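Local coordinates for hypothetical protein (Bacteroides fragilis, PDB 4JJA), which is of undemonstrated function but probably acts as an exported exo-beta-N-acetylmuramidase of the NamZ family, trimming peptidoglycan, at residues Lys14-Ile19 with Leu138-Pro143; Val107-Val112 with Tyr117-Ser122; Gly165-Ile170 with Glu186-Ser191; Leu176-Leu181 with Tyr205-Met210. All coordinates share one frame; numbering follows the deposited sequence.

All four contacts belong to the Rossmann-like part of the chain but differ in burial and chemistry. Contacts 1, 2 and 4 are buried; contact 3, where loops flank helix 176-185, is only partly so. Contact 1 sets a helix against the parallel sheet and is wholly apolar, as is contact 3 with its tryptophan. Contact 2, whose centre lies about 6 Å from the centre of the chain, mixes CH-pi packing with two bridging waters, and contact 4 rests on a single histidine-carboxylate hydrogen bond. Shared elements tie them together: Arg142 of contact 1 forms a salt bridge with Asp108 of contact 2, Asp141 meets Gly177 of contact 4, and Tyr120 of contact 2 touches both Leu166 and Leu179.

Contact 1: Lys14-Ile19 with Leu138-Pro143; sequences KAYFPI and LILDRP
The ring of Tyr16 carries Leu140 on one face: CD2 stands 3.6 Å above the ring plane, offset toward the rim, and lies 15° off the normal through the centroid, a CH-pi contact. The other methyl, Leu140 CD1, reaches the phenol end, 3.9 Å from Tyr16 CZ, and the two side chains cross at about a right angle. Leu138 CD2 approaches the same ring obliquely and comes closest at Tyr16 CB, 4.0 Å away. Tyr16 CD1 in turn lies at the edge of the Phe17 ring, in that ring's plane. With chi1 at 68°, Tyr16 CG sits between the backbone N and the carbonyl carbon, an orientation that lays the ring across Leu140. The phenol OH is satisfied by the carbonyl oxygen of Ala10. One turn on, Ile19 CD1 meets Leu138 CD1 at 3.9 Å and extends the apolar patch. No hydrogen bond joins the segments. Leu138 and Leu140, two apart on strand 136-140, both direct their side chains at helix 13-20; the axes of 14-19 and 138-140 run nearly antiparallel, at 156°. This is a helix covering one face of the parallel sheet of a Rossmann-like alpha/beta fold, with Leu40 of helix 40-46 beside it.

Contact 2: Val107-Val112 with Tyr117-Ser122; sequences VDIQDV and YTYYIS
Ile109 extends with CG1 anti to its backbone N (chi1 -163°) and CD1 continuing outward, which delivers that methyl to the Tyr119 ring, while Val112 has CG1 anti to its carbonyl carbon, which leaves CG2 between the backbone N and the carbonyl carbon, facing the Tyr117 ring. Ile109 CD1 lies 3.7 Å above the Tyr119 plane, closest to Tyr119 CD2. The opposite face of Tyr119 is covered by Tyr117 CE2, so this ring is held between an aliphatic tip and a neighbouring aromatic. At its edge, in plane, the carbonyl oxygen of Gln110 comes within 3.6 Å of Tyr119 CE2. Val112 CG2 sits over the Tyr117 ring, 3.6 Å from its centroid, the two side chains crossing at about a right angle. These residues flank the turn that links strand 104-107 to helix 119-132, a strand-to-helix connection at the C-terminal edge of the parallel sheet, where Rossmann-like folds commonly place their sites; a glycerol, probably from the crystallisation liquor, lies near Tyr119. Two waters complete the polar part. Water 1 donates to Gln110 O at 2.9 Å and accepts from Tyr119 OH. Water 2 lies 2.6 Å from both Asp111 OD1 and Tyr117 O and accepts from the backbone N of Tyr120, joining the aspartate to the first turn of the helix. Asp111 OD1 also approaches Tyr117 CD2 obliquely, the carboxylate and ring planes 50° apart. Gln110 NE2 donates almost straight to Asp111 O, 169° at the hydrogen and on a carbonyl lone pair, and also bonds to Pro143 O.

Contact 3: Gly165-Ile170 with Glu186-Ser191; sequences GLPIPI and ERWLPS
Pro167 is the centre of an inverse gamma turn (phi/psi -83/74°), which sets Leu166, Pro167 and Ile168 around Trp188, the CA atoms of Leu166 and Trp188 being 7.3 Å apart. Across the contact, Arg187, with positive phi, closes the preceding helix in a Schellman motif; Trp188 follows directly, and its indole bridges the loops before and after helix 176-185 of the Rossmann-like domain. The Pro167 and Trp188 side chains approach from opposite directions: Pro167 CD lies over one face of the indole, 4.0 Å from the six-membered centroid and 19° off the normal, a CH-pi contact, and Pro167 CG is 3.6 Å from Trp188 CZ2. The other face is covered by Glu186 CB of the same loop as Trp188, which leaves the ring between a proline and a methylene. With CG anti to the carbonyl carbon, Trp188 places its six-membered ring among these groups. Leu166 and Ile168 both cross the indole obliquely, Leu166 toward the CB side and Ile168 toward the far end. No hydrogen bond crosses between the loops. Outside the pair, Met182 and Val183 of the helix also touch Trp188. Leu166 CD2 is 3.7 Å from Trp188 CE3, and Ile168 CG2 is equally distant from Trp188 CH2.

Contact 4: Leu176-Leu181 with Tyr205-Met210; sequences LGELAL and YTHQTM
Glu178 leaves helix 176-185 with CB directed at His207, CG anti to the carbonyl carbon (chi1 -65°), and the chain extended beyond CG, carrying CD to 3.3 Å from His207 NE2. At the tip the two oxygens divide the work. OE2 takes the hydrogen bond from His207 NE2, 2.7 Å long and nearly straight at 170°, using its syn lone pair. OE1 turns toward His207 CE1, 3.0 Å away. The donor is well aimed, since OE2 lies almost in the imidazole plane and the carboxylate and ring planes are 4° apart. This is a buried His-carboxylate pair, joining the helix to a type I beta turn, Thr206 to Thr209, beyond the last strand of the parallel sheet. Both oxygens have further partners, OE1 the backbone N of Thr175 and OE2 that of Leu367, which together with the histidine restrains rotation of the carboxylate. His207 ND1 is hydrogen-bonded to the carbonyl oxygen of Gly147, which holds the far side of the ring. The turn is itself braced: Thr206 OG1 accepts from Gln208 N in an ST turn, and Thr206 N donates to Thr209 OG1 at 2.9 Å.

Contact 1: Lys14-Ile19 with Leu138-Pro143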
loop_
_atom_site.group_PDB
_atom_site.type_symbol
_atom_site.label_atom_id
_atom_site.label_comp_id
_atom_site.label_asym_id
_atom_site.label_seq_id
_atom_site.Cartn_x
_atom_site.Cartn_y
_atom_site.Cartn_z
ATOM N N LYS A 14 18.618 -7.188 18.574
ATOM C CA LYS A 14 19.817 -6.574 19.159
ATOM C C LYS A 14 20.078 -5.167 18.602
ATOM O O LYS A 14 20.718 -4.318 19.265
ATOM C CB LYS A 14 21.026 -7.533 19.063
ATOM C CG LYS A 14 20.849 -8.787 19.933
ATOM C CD LYS A 14 21.841 -9.909 19.613
ATOM C CE LYS A 14 23.266 -9.361 19.458
ATOM N NZ LYS A 14 24.212 -10.359 18.792
ATOM N N ALA A 15 19.526 -4.865 17.442
ATOM C CA ALA A 15 19.632 -3.538 16.869
ATOM C C ALA A 15 18.738 -2.486 17.497
ATOM O O ALA A 15 19.104 -1.334 17.532
ATOM C CB ALA A 15 19.409 -3.560 15.322
ATOM N N TYR A 16 17.584 -2.866 18.004
ATOM C CA TYR A 16 16.652 -1.867 18.510
ATOM C C TYR A 16 16.189 -2.040 19.935
ATOM O O TYR A 16 15.701 -1.074 20.495
ATOM C CB TYR A 16 15.462 -1.702 17.579
ATOM C CG TYR A 16 14.524 -2.859 17.480
ATOM C CD1 TYR A 16 13.450 -2.964 18.353
ATOM C CD2 TYR A 16 14.705 -3.895 16.551
ATOM C CE1 TYR A 16 12.585 -4.003 18.321
ATOM C CE2 TYR A 16 13.832 -4.971 16.529
ATOM C CZ TYR A 16 12.758 -5.030 17.393
ATOM O OH TYR A 16 11.860 -6.085 17.373
ATOM N N PHE A 17 16.377 -3.184 20.571
ATOM C CA PHE A 17 16.017 -3.300 21.992
ATOM C C PHE A 17 16.679 -2.203 22.834
ATOM O O PHE A 17 16.022 -1.582 23.651
ATOM C CB PHE A 17 16.277 -4.701 22.526
ATOM C CG PHE A 17 15.158 -5.695 22.306
ATOM C CD1 PHE A 17 14.166 -5.500 21.361
ATOM C CD2 PHE A 17 15.180 -6.891 22.963
ATOM C CE1 PHE A 17 13.191 -6.422 21.174
ATOM C CE2 PHE A 17 14.180 -7.813 22.788
ATOM C CZ PHE A 17 13.192 -7.588 21.908
ATOM N N PRO A 18 17.937 -1.856 22.583
ATOM C CA PRO A 18 18.525 -0.755 23.393
ATOM C C PRO A 18 17.887 0.596 23.159
ATOM O O PRO A 18 17.914 1.450 24.069
ATOM C CB PRO A 18 19.985 -0.767 22.979
ATOM C CG PRO A 18 20.221 -2.250 22.669
ATOM C CD PRO A 18 18.961 -2.632 21.892
ATOM N N ILE A 19 17.363 0.844 21.976
ATOM C CA ILE A 19 16.667 2.099 21.693
ATOM C C ILE A 19 15.421 2.206 22.568
ATOM O O ILE A 19 15.066 3.299 23.003
ATOM C CB ILE A 19 16.257 2.210 20.164
ATOM C CG1 ILE A 19 17.479 2.164 19.278
ATOM C CG2 ILE A 19 15.545 3.486 19.882
ATOM C CD1 ILE A 19 17.190 2.078 17.800
ATOM N N LEU A 138 10.542 5.100 15.342
ATOM C CA LEU A 138 11.412 3.988 14.988
ATOM C C LEU A 138 10.647 3.134 13.969
ATOM O O LEU A 138 9.612 2.597 14.279
ATOM C CB LEU A 138 11.729 3.163 16.238
ATOM C CG LEU A 138 12.577 1.911 16.008
ATOM C CD1 LEU A 138 13.994 2.255 15.580
ATOM C CD2 LEU A 138 12.612 1.032 17.264
ATOM N N ILE A 139 11.188 2.995 12.758
ATOM C CA ILE A 139 10.564 2.170 11.730
ATOM C C ILE A 139 11.344 0.859 11.626
ATOM O O ILE A 139 12.561 0.845 11.365
ATOM C CB ILE A 139 10.534 2.874 10.362
ATOM C CG1 ILE A 139 9.785 4.226 10.497
ATOM C CG2 ILE A 139 9.926 1.905 9.287
ATOM C CD1 ILE A 139 9.782 5.057 9.241
ATOM N N LEU A 140 10.648 -0.249 11.874
ATOM C CA LEU A 140 11.214 -1.603 11.716
ATOM C C LEU A 140 10.870 -1.993 10.296
ATOM O O LEU A 140 9.702 -2.324 10.005
ATOM C CB LEU A 140 10.630 -2.527 12.785
ATOM C CG LEU A 140 10.882 -2.085 14.217
ATOM C CD1 LEU A 140 10.190 -3.082 15.153
ATOM C CD2 LEU A 140 12.373 -1.889 14.535
ATOM N N ASP A 141 11.812 -1.848 9.376
ATOM C CA ASP A 141 11.410 -1.868 7.971
ATOM C C ASP A 141 11.011 -3.263 7.530
ATOM O O ASP A 141 11.534 -4.282 8.050
ATOM C CB ASP A 141 12.517 -1.308 7.080
ATOM C CG ASP A 141 12.039 -0.445 5.935
ATOM O OD1 ASP A 141 10.890 0.026 5.934
ATOM O OD2 ASP A 141 12.932 -0.185 5.058
ATOM N N ARG A 142 10.095 -3.324 6.576
ATOM C CA ARG A 142 9.710 -4.543 5.891
ATOM C C ARG A 142 9.827 -4.291 4.399
ATOM O O ARG A 142 9.729 -3.164 3.941
ATOM C CB ARG A 142 8.304 -5.003 6.250
ATOM C CG ARG A 142 8.181 -5.448 7.704
ATOM C CD ARG A 142 6.793 -5.967 8.044
ATOM N NE ARG A 142 6.753 -6.283 9.483
ATOM C CZ ARG A 142 6.688 -7.485 10.012
ATOM N NH1 ARG A 142 6.560 -8.567 9.248
ATOM N NH2 ARG A 142 6.714 -7.607 11.332
ATOM N N PRO A 143 10.021 -5.358 3.631
ATOM C CA PRO A 143 10.113 -5.190 2.190
ATOM C C PRO A 143 8.885 -4.605 1.535
ATOM O O PRO A 143 7.788 -4.753 2.058
ATOM C CB PRO A 143 10.346 -6.631 1.669
ATOM C CG PRO A 143 11.024 -7.302 2.786
ATOM C CD PRO A 143 10.323 -6.746 4.012
#

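Contact 2: Val107-Val112 with Tyr117-Ser122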
loop_
_atom_site.group_PDB
_atom_site.type_symbol
_atom_site.label_atom_id
_atom_site.label_comp_id
_atom_site.label_asym_id
_atom_site.label_seq_id
_atom_site.Cartn_x
_atom_site.Cartn_y
_atom_site.Cartn_z
ATOM N N VAL A 107 6.845 2.003 14.063
ATOM C CA VAL A 107 6.117 1.568 12.885
ATOM C C VAL A 107 6.602 0.159 12.493
ATOM O O VAL A 107 7.786 -0.071 12.285
ATOM C CB VAL A 107 6.352 2.530 11.720
ATOM C CG1 VAL A 107 5.743 1.970 10.400
ATOM C CG2 VAL A 107 5.872 3.955 12.051
ATOM N N ASP A 108 5.665 -0.777 12.419
ATOM C CA ASP A 108 5.980 -2.141 11.966
ATOM C C ASP A 108 4.766 -2.706 11.266
ATOM O O ASP A 108 3.881 -3.243 11.909
ATOM C CB ASP A 108 6.445 -3.079 13.102
ATOM C CG ASP A 108 6.952 -4.440 12.570
ATOM O OD1 ASP A 108 7.591 -4.497 11.457
ATOM O OD2 ASP A 108 6.700 -5.488 13.251
ATOM N N ILE A 109 4.744 -2.599 9.944
ATOM C CA ILE A 109 3.533 -2.933 9.228
ATOM C C ILE A 109 3.905 -3.292 7.822
ATOM O O ILE A 109 4.826 -2.686 7.264
ATOM C CB ILE A 109 2.495 -1.769 9.291
ATOM C CG1 ILE A 109 1.076 -2.239 8.912
ATOM C CG2 ILE A 109 2.941 -0.519 8.492
ATOM C CD1 ILE A 109 0.020 -1.203 9.263
ATOM N N GLN A 110 3.177 -4.245 7.248
ATOM C CA GLN A 110 3.466 -4.731 5.882
ATOM C C GLN A 110 2.610 -3.993 4.854
ATOM O O GLN A 110 1.381 -4.138 4.827
ATOM C CB GLN A 110 3.244 -6.243 5.778
ATOM C CG GLN A 110 3.592 -6.797 4.409
ATOM C CD GLN A 110 5.066 -6.608 4.072
ATOM O OE1 GLN A 110 5.930 -7.177 4.728
ATOM N NE2 GLN A 110 5.356 -5.801 3.062
ATOM N N ASP A 111 3.293 -3.272 3.946
ATOM C CA ASP A 111 2.726 -2.491 2.877
ATOM C C ASP A 111 2.780 -3.272 1.546
ATOM O O ASP A 111 3.487 -4.279 1.437
ATOM C CB ASP A 111 3.596 -1.185 2.746
ATOM C CG ASP A 111 3.100 -0.263 1.716
ATOM O OD1 ASP A 111 1.881 -0.018 1.689
ATOM O OD2 ASP A 111 3.933 0.199 0.882
ATOM N N VAL A 112 2.137 -2.756 0.485
ATOM C CA VAL A 112 2.202 -3.376 -0.847
ATOM C C VAL A 112 2.773 -2.493 -1.951
ATOM O O VAL A 112 2.874 -2.920 -3.079
ATOM C CB VAL A 112 0.846 -3.975 -1.268
ATOM C CG1 VAL A 112 0.370 -5.021 -0.228
ATOM C CG2 VAL A 112 -0.179 -2.914 -1.430
ATOM N N TYR A 117 -2.759 2.545 -1.776
ATOM C CA TYR A 117 -2.832 1.674 -0.593
ATOM C C TYR A 117 -2.295 2.529 0.541
ATOM O O TYR A 117 -1.124 2.893 0.521
ATOM C CB TYR A 117 -2.015 0.436 -0.823
ATOM C CG TYR A 117 -2.279 -0.658 0.204
ATOM C CD1 TYR A 117 -3.250 -1.599 -0.031
ATOM C CD2 TYR A 117 -1.500 -0.805 1.341
ATOM C CE1 TYR A 117 -3.507 -2.616 0.829
ATOM C CE2 TYR A 117 -1.731 -1.821 2.249
ATOM C CZ TYR A 117 -2.749 -2.734 1.982
ATOM O OH TYR A 117 -2.943 -3.750 2.895
ATOM N N THR A 118 -3.160 2.770 1.537
ATOM C CA THR A 118 -3.136 3.992 2.375
ATOM C C THR A 118 -2.389 4.010 3.672
ATOM O O THR A 118 -2.421 5.011 4.383
ATOM C CB THR A 118 -4.582 4.473 2.740
ATOM O OG1 THR A 118 -5.255 3.523 3.571
ATOM C CG2 THR A 118 -5.381 4.712 1.471
ATOM N N TYR A 119 -1.699 2.939 4.004
ATOM C CA TYR A 119 -0.968 2.924 5.289
ATOM C C TYR A 119 0.066 4.049 5.373
ATOM O O TYR A 119 0.254 4.609 6.435
ATOM C CB TYR A 119 -0.245 1.611 5.550
ATOM C CG TYR A 119 -1.110 0.401 5.715
ATOM C CD1 TYR A 119 -2.470 0.510 6.014
ATOM C CD2 TYR A 119 -0.555 -0.861 5.575
ATOM C CE1 TYR A 119 -3.256 -0.658 6.173
ATOM C CE2 TYR A 119 -1.323 -1.989 5.736
ATOM C CZ TYR A 119 -2.671 -1.867 6.011
ATOM O OH TYR A 119 -3.464 -3.006 6.180
ATOM N N TYR A 120 0.714 4.426 4.265
ATOM C CA TYR A 120 1.690 5.483 4.351
ATOM C C TYR A 120 1.034 6.829 4.708
ATOM O O TYR A 120 1.701 7.728 5.238
ATOM C CB TYR A 120 2.557 5.616 3.069
ATOM C CG TYR A 120 1.826 6.227 1.892
ATOM C CD1 TYR A 120 1.793 7.583 1.676
ATOM C CD2 TYR A 120 1.111 5.432 1.036
ATOM C CE1 TYR A 120 1.083 8.155 0.628
ATOM C CE2 TYR A 120 0.371 5.962 -0.006
ATOM C CZ TYR A 120 0.345 7.331 -0.218
ATOM O OH TYR A 120 -0.385 7.905 -1.234
ATOM N N ILE A 121 -0.254 6.999 4.363
ATOM C CA ILE A 121 -0.943 8.259 4.704
ATOM C C ILE A 121 -1.145 8.313 6.203
ATOM O O ILE A 121 -0.876 9.330 6.816
ATOM C CB ILE A 121 -2.258 8.437 3.942
ATOM C CG1 ILE A 121 -1.984 8.450 2.425
ATOM C CG2 ILE A 121 -2.985 9.685 4.415
ATOM C CD1 ILE A 121 -3.205 8.690 1.548
ATOM N N SER A 122 -1.479 7.185 6.806
ATOM C CA SER A 122 -1.543 7.119 8.269
ATOM C C SER A 122 -0.162 7.413 8.868
ATOM O O SER A 122 -0.044 8.070 9.879
ATOM C CB SER A 122 -2.065 5.762 8.736
ATOM O OG SER A 122 -3.408 5.570 8.361
HETATM O O HOH W 1 -1.061 -4.968 6.123
HETATM O O HOH W 2 0.696 2.253 2.333
#

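Contact 3: Gly165-Ile170 with Glu186-Ser191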
loop_
_atom_site.group_PDB
_atom_site.type_symbol
_atom_site.label_atom_id
_atom_site.label_comp_id
_atom_site.label_asym_id
_atom_site.label_seq_id
_atom_site.Cartn_x
_atom_site.Cartn_y
_atom_site.Cartn_z
ATOM N N GLY A 165 -1.691 10.621 -1.232
ATOM C CA GLY A 165 -1.293 11.605 -0.247
ATOM C C GLY A 165 -0.009 12.346 -0.491
ATOM O O GLY A 165 0.286 13.299 0.232
ATOM N N LEU A 166 0.781 11.939 -1.485
ATOM C CA LEU A 166 2.111 12.488 -1.730
ATOM C C LEU A 166 2.347 12.581 -3.240
ATOM O O LEU A 166 1.756 11.783 -3.992
ATOM C CB LEU A 166 3.157 11.584 -1.108
ATOM C CG LEU A 166 3.166 11.459 0.404
ATOM C CD1 LEU A 166 4.144 10.373 0.857
ATOM C CD2 LEU A 166 3.486 12.843 1.094
ATOM N N PRO A 167 3.280 13.447 -3.672
ATOM C CA PRO A 167 3.595 13.574 -5.098
ATOM C C PRO A 167 4.580 12.492 -5.527
ATOM O O PRO A 167 5.765 12.731 -5.771
ATOM C CB PRO A 167 4.154 15.004 -5.209
ATOM C CG PRO A 167 4.770 15.222 -3.876
ATOM C CD PRO A 167 3.944 14.500 -2.860
ATOM N N ILE A 168 4.042 11.295 -5.633
ATOM C CA ILE A 168 4.804 10.090 -5.933
ATOM C C ILE A 168 4.098 9.367 -7.074
ATOM O O ILE A 168 2.929 9.623 -7.364
ATOM C CB ILE A 168 5.011 9.199 -4.683
ATOM C CG1 ILE A 168 3.650 8.643 -4.160
ATOM C CG2 ILE A 168 5.758 9.934 -3.607
ATOM C CD1 ILE A 168 3.778 7.768 -2.914
ATOM N N PRO A 169 4.776 8.438 -7.755
ATOM C CA PRO A 169 4.155 7.643 -8.805
ATOM C C PRO A 169 3.162 6.628 -8.221
ATOM O O PRO A 169 3.039 6.497 -7.001
ATOM C CB PRO A 169 5.353 6.937 -9.497
ATOM C CG PRO A 169 6.579 7.737 -9.080
ATOM C CD PRO A 169 6.208 8.132 -7.642
ATOM N N ILE A 170 2.438 5.938 -9.088
ATOM C CA ILE A 170 1.513 4.928 -8.643
ATOM C C ILE A 170 2.260 3.830 -7.896
ATOM O O ILE A 170 1.863 3.402 -6.784
ATOM C CB ILE A 170 0.675 4.360 -9.828
ATOM C CG1 ILE A 170 -0.247 5.461 -10.395
ATOM C CG2 ILE A 170 -0.129 3.143 -9.430
ATOM C CD1 ILE A 170 -1.029 5.038 -11.641
ATOM N N GLU A 186 12.052 16.013 1.676
ATOM C CA GLU A 186 11.333 16.795 0.690
ATOM C C GLU A 186 10.302 17.740 1.293
ATOM O O GLU A 186 9.618 18.434 0.546
ATOM C CB GLU A 186 10.675 15.856 -0.354
ATOM C CG GLU A 186 11.632 15.012 -1.107
ATOM C CD GLU A 186 12.653 15.781 -1.940
ATOM O OE1 GLU A 186 12.243 16.513 -2.843
ATOM O OE2 GLU A 186 13.868 15.639 -1.690
ATOM N N ARG A 187 10.195 17.759 2.615
ATOM C CA ARG A 187 9.270 18.610 3.359
ATOM C C ARG A 187 7.832 18.390 2.958
ATOM O O ARG A 187 7.080 19.335 2.642
ATOM C CB ARG A 187 9.661 20.107 3.353
ATOM C CG ARG A 187 10.942 20.344 4.023
ATOM C CD ARG A 187 10.837 20.012 5.534
ATOM N NE ARG A 187 11.972 20.610 6.232
ATOM C CZ ARG A 187 13.179 20.070 6.289
ATOM N NH1 ARG A 187 13.441 18.889 5.702
ATOM N NH2 ARG A 187 14.143 20.726 6.946
ATOM N N TRP A 188 7.426 17.128 3.015
ATOM C CA TRP A 188 6.059 16.757 2.692
ATOM C C TRP A 188 5.124 16.689 3.906
ATOM O O TRP A 188 3.925 16.470 3.739
ATOM C CB TRP A 188 6.080 15.417 1.949
ATOM C CG TRP A 188 6.625 15.472 0.571
ATOM C CD1 TRP A 188 6.820 16.566 -0.200
ATOM C CD2 TRP A 188 7.024 14.363 -0.227
ATOM N NE1 TRP A 188 7.348 16.209 -1.410
ATOM C CE2 TRP A 188 7.454 14.849 -1.457
ATOM C CE3 TRP A 188 7.058 12.994 -0.019
ATOM C CZ2 TRP A 188 7.885 13.998 -2.469
ATOM C CZ3 TRP A 188 7.477 12.171 -0.989
ATOM C CH2 TRP A 188 7.880 12.659 -2.211
ATOM N N LEU A 189 5.627 16.895 5.124
ATOM C CA LEU A 189 4.733 17.067 6.259
ATOM C C LEU A 189 4.076 18.456 6.266
ATOM O O LEU A 189 4.681 19.413 5.832
ATOM C CB LEU A 189 5.477 16.851 7.598
ATOM C CG LEU A 189 6.093 15.481 7.860
ATOM C CD1 LEU A 189 6.759 15.440 9.211
ATOM C CD2 LEU A 189 5.031 14.384 7.718
ATOM N N PRO A 190 2.872 18.586 6.856
ATOM C CA PRO A 190 2.301 19.948 7.153
ATOM C C PRO A 190 3.185 20.890 7.959
ATOM O O PRO A 190 3.911 20.471 8.862
ATOM C CB PRO A 190 1.092 19.610 8.006
ATOM C CG PRO A 190 0.664 18.291 7.541
ATOM C CD PRO A 190 1.949 17.510 7.229
ATOM N N SER A 191 3.102 22.187 7.664
ATOM C CA SER A 191 3.896 23.209 8.371
ATOM C C SER A 191 5.381 22.886 8.256
ATOM O O SER A 191 6.205 23.395 9.021
ATOM C CB SER A 191 3.492 23.330 9.864
ATOM O OG SER A 191 2.181 23.860 10.016
#

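Contact 4: Leu176-Leu181 with Tyr205-Met210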
loop_
_atom_site.group_PDB
_atom_site.type_symbol
_atom_site.label_atom_id
_atom_site.label_comp_id
_atom_site.label_asym_id
_atom_site.label_seq_id
_atom_site.Cartn_x
_atom_site.Cartn_y
_atom_site.Cartn_z
ATOM N N LEU A 176 8.515 1.567 3.489
ATOM C CA LEU A 176 7.967 2.632 4.326
ATOM C C LEU A 176 9.085 3.402 4.999
ATOM O O LEU A 176 8.958 4.620 5.181
ATOM C CB LEU A 176 6.976 2.117 5.325
ATOM C CG LEU A 176 5.658 1.544 4.834
ATOM C CD1 LEU A 176 4.843 0.969 6.028
ATOM C CD2 LEU A 176 4.875 2.596 4.097
ATOM N N GLY A 177 10.211 2.771 5.342
ATOM C CA GLY A 177 11.334 3.484 5.903
ATOM C C GLY A 177 11.934 4.474 4.936
ATOM O O GLY A 177 12.240 5.601 5.283
ATOM N N GLU A 178 12.148 4.035 3.705
ATOM C CA GLU A 178 12.661 4.948 2.676
ATOM C C GLU A 178 11.729 6.108 2.456
ATOM O O GLU A 178 12.159 7.257 2.340
ATOM C CB GLU A 178 12.885 4.163 1.385
ATOM C CG GLU A 178 13.986 3.069 1.454
ATOM C CD GLU A 178 14.112 2.235 0.202
ATOM O OE1 GLU A 178 13.054 1.893 -0.393
ATOM O OE2 GLU A 178 15.267 1.925 -0.221
ATOM N N LEU A 179 10.434 5.813 2.330
ATOM C CA LEU A 179 9.450 6.830 2.102
ATOM C C LEU A 179 9.419 7.826 3.244
ATOM O O LEU A 179 9.294 9.025 3.012
ATOM C CB LEU A 179 8.074 6.200 1.863
ATOM C CG LEU A 179 6.969 7.125 1.445
ATOM C CD1 LEU A 179 7.331 7.912 0.165
ATOM C CD2 LEU A 179 5.686 6.320 1.197
ATOM N N ALA A 180 9.536 7.364 4.486
ATOM C CA ALA A 180 9.554 8.267 5.632
ATOM C C ALA A 180 10.705 9.239 5.506
ATOM O O ALA A 180 10.547 10.456 5.789
ATOM C CB ALA A 180 9.641 7.511 6.927
ATOM N N LEU A 181 11.882 8.737 5.147
ATOM C CA LEU A 181 13.032 9.604 4.971
ATOM C C LEU A 181 12.786 10.664 3.901
ATOM O O LEU A 181 13.196 11.835 4.046
ATOM C CB LEU A 181 14.296 8.778 4.683
ATOM C CG LEU A 181 14.745 7.802 5.790
ATOM C CD1 LEU A 181 15.940 6.950 5.358
ATOM C CD2 LEU A 181 15.042 8.539 7.118
ATOM N N TYR A 205 18.355 -7.681 1.487
ATOM C CA TYR A 205 17.258 -7.063 0.709
ATOM C C TYR A 205 17.787 -5.972 -0.205
ATOM O O TYR A 205 18.511 -5.076 0.227
ATOM C CB TYR A 205 16.216 -6.443 1.675
ATOM C CG TYR A 205 15.025 -5.849 0.960
ATOM C CD1 TYR A 205 14.155 -6.627 0.218
ATOM C CD2 TYR A 205 14.753 -4.488 1.041
ATOM C CE1 TYR A 205 13.113 -6.026 -0.472
ATOM C CE2 TYR A 205 13.678 -3.894 0.359
ATOM C CZ TYR A 205 12.838 -4.681 -0.359
ATOM O OH TYR A 205 11.776 -4.084 -1.052
ATOM N N THR A 206 17.439 -6.082 -1.498
ATOM C CA THR A 206 17.703 -5.064 -2.490
ATOM C C THR A 206 16.377 -4.723 -3.152
ATOM O O THR A 206 15.373 -5.434 -3.003
ATOM C CB THR A 206 18.666 -5.560 -3.590
ATOM O OG1 THR A 206 17.977 -6.518 -4.379
ATOM C CG2 THR A 206 19.951 -6.153 -2.958
ATOM N N HIS A 207 16.400 -3.694 -3.994
ATOM C CA HIS A 207 15.256 -3.367 -4.877
ATOM C C HIS A 207 15.106 -4.257 -6.115
ATOM O O HIS A 207 14.372 -3.933 -7.072
ATOM C CB HIS A 207 15.267 -1.894 -5.235
ATOM C CG HIS A 207 14.899 -1.015 -4.091
ATOM N ND1 HIS A 207 13.584 -0.772 -3.743
ATOM C CD2 HIS A 207 15.660 -0.352 -3.189
ATOM C CE1 HIS A 207 13.559 0.026 -2.687
ATOM N NE2 HIS A 207 14.803 0.288 -2.322
ATOM N N GLN A 208 15.792 -5.383 -6.097
ATOM C CA GLN A 208 15.414 -6.537 -6.946
ATOM C C GLN A 208 14.868 -7.730 -6.227
ATOM O O GLN A 208 14.335 -8.632 -6.887
ATOM C CB GLN A 208 16.629 -6.981 -7.773
ATOM C CG GLN A 208 16.964 -6.026 -8.864
ATOM C CD GLN A 208 18.130 -6.518 -9.722
ATOM O OE1 GLN A 208 17.963 -7.450 -10.502
ATOM N NE2 GLN A 208 19.288 -5.920 -9.561
ATOM N N THR A 209 14.960 -7.749 -4.887
ATOM C CA THR A 209 14.482 -8.873 -4.151
ATOM C C THR A 209 12.964 -8.950 -4.305
ATOM O O THR A 209 12.283 -7.940 -4.126
ATOM C CB THR A 209 14.794 -8.720 -2.675
ATOM O OG1 THR A 209 16.189 -8.530 -2.495
ATOM C CG2 THR A 209 14.291 -9.915 -1.821
HETATM N N MSE A 210 12.428 -10.135 -4.530
HETATM C CA MSE A 210 11.005 -10.394 -4.677
HETATM C C MSE A 210 10.483 -11.066 -3.437
HETATM O O MSE A 210 10.244 -12.278 -3.418
HETATM C CB MSE A 210 10.733 -11.239 -5.923
HETATM C CG MSE A 210 11.361 -10.634 -7.179
HETATM SE SE MSE A 210 10.872 -8.801 -7.592
HETATM C CE MSE A 210 8.963 -9.056 -7.825
#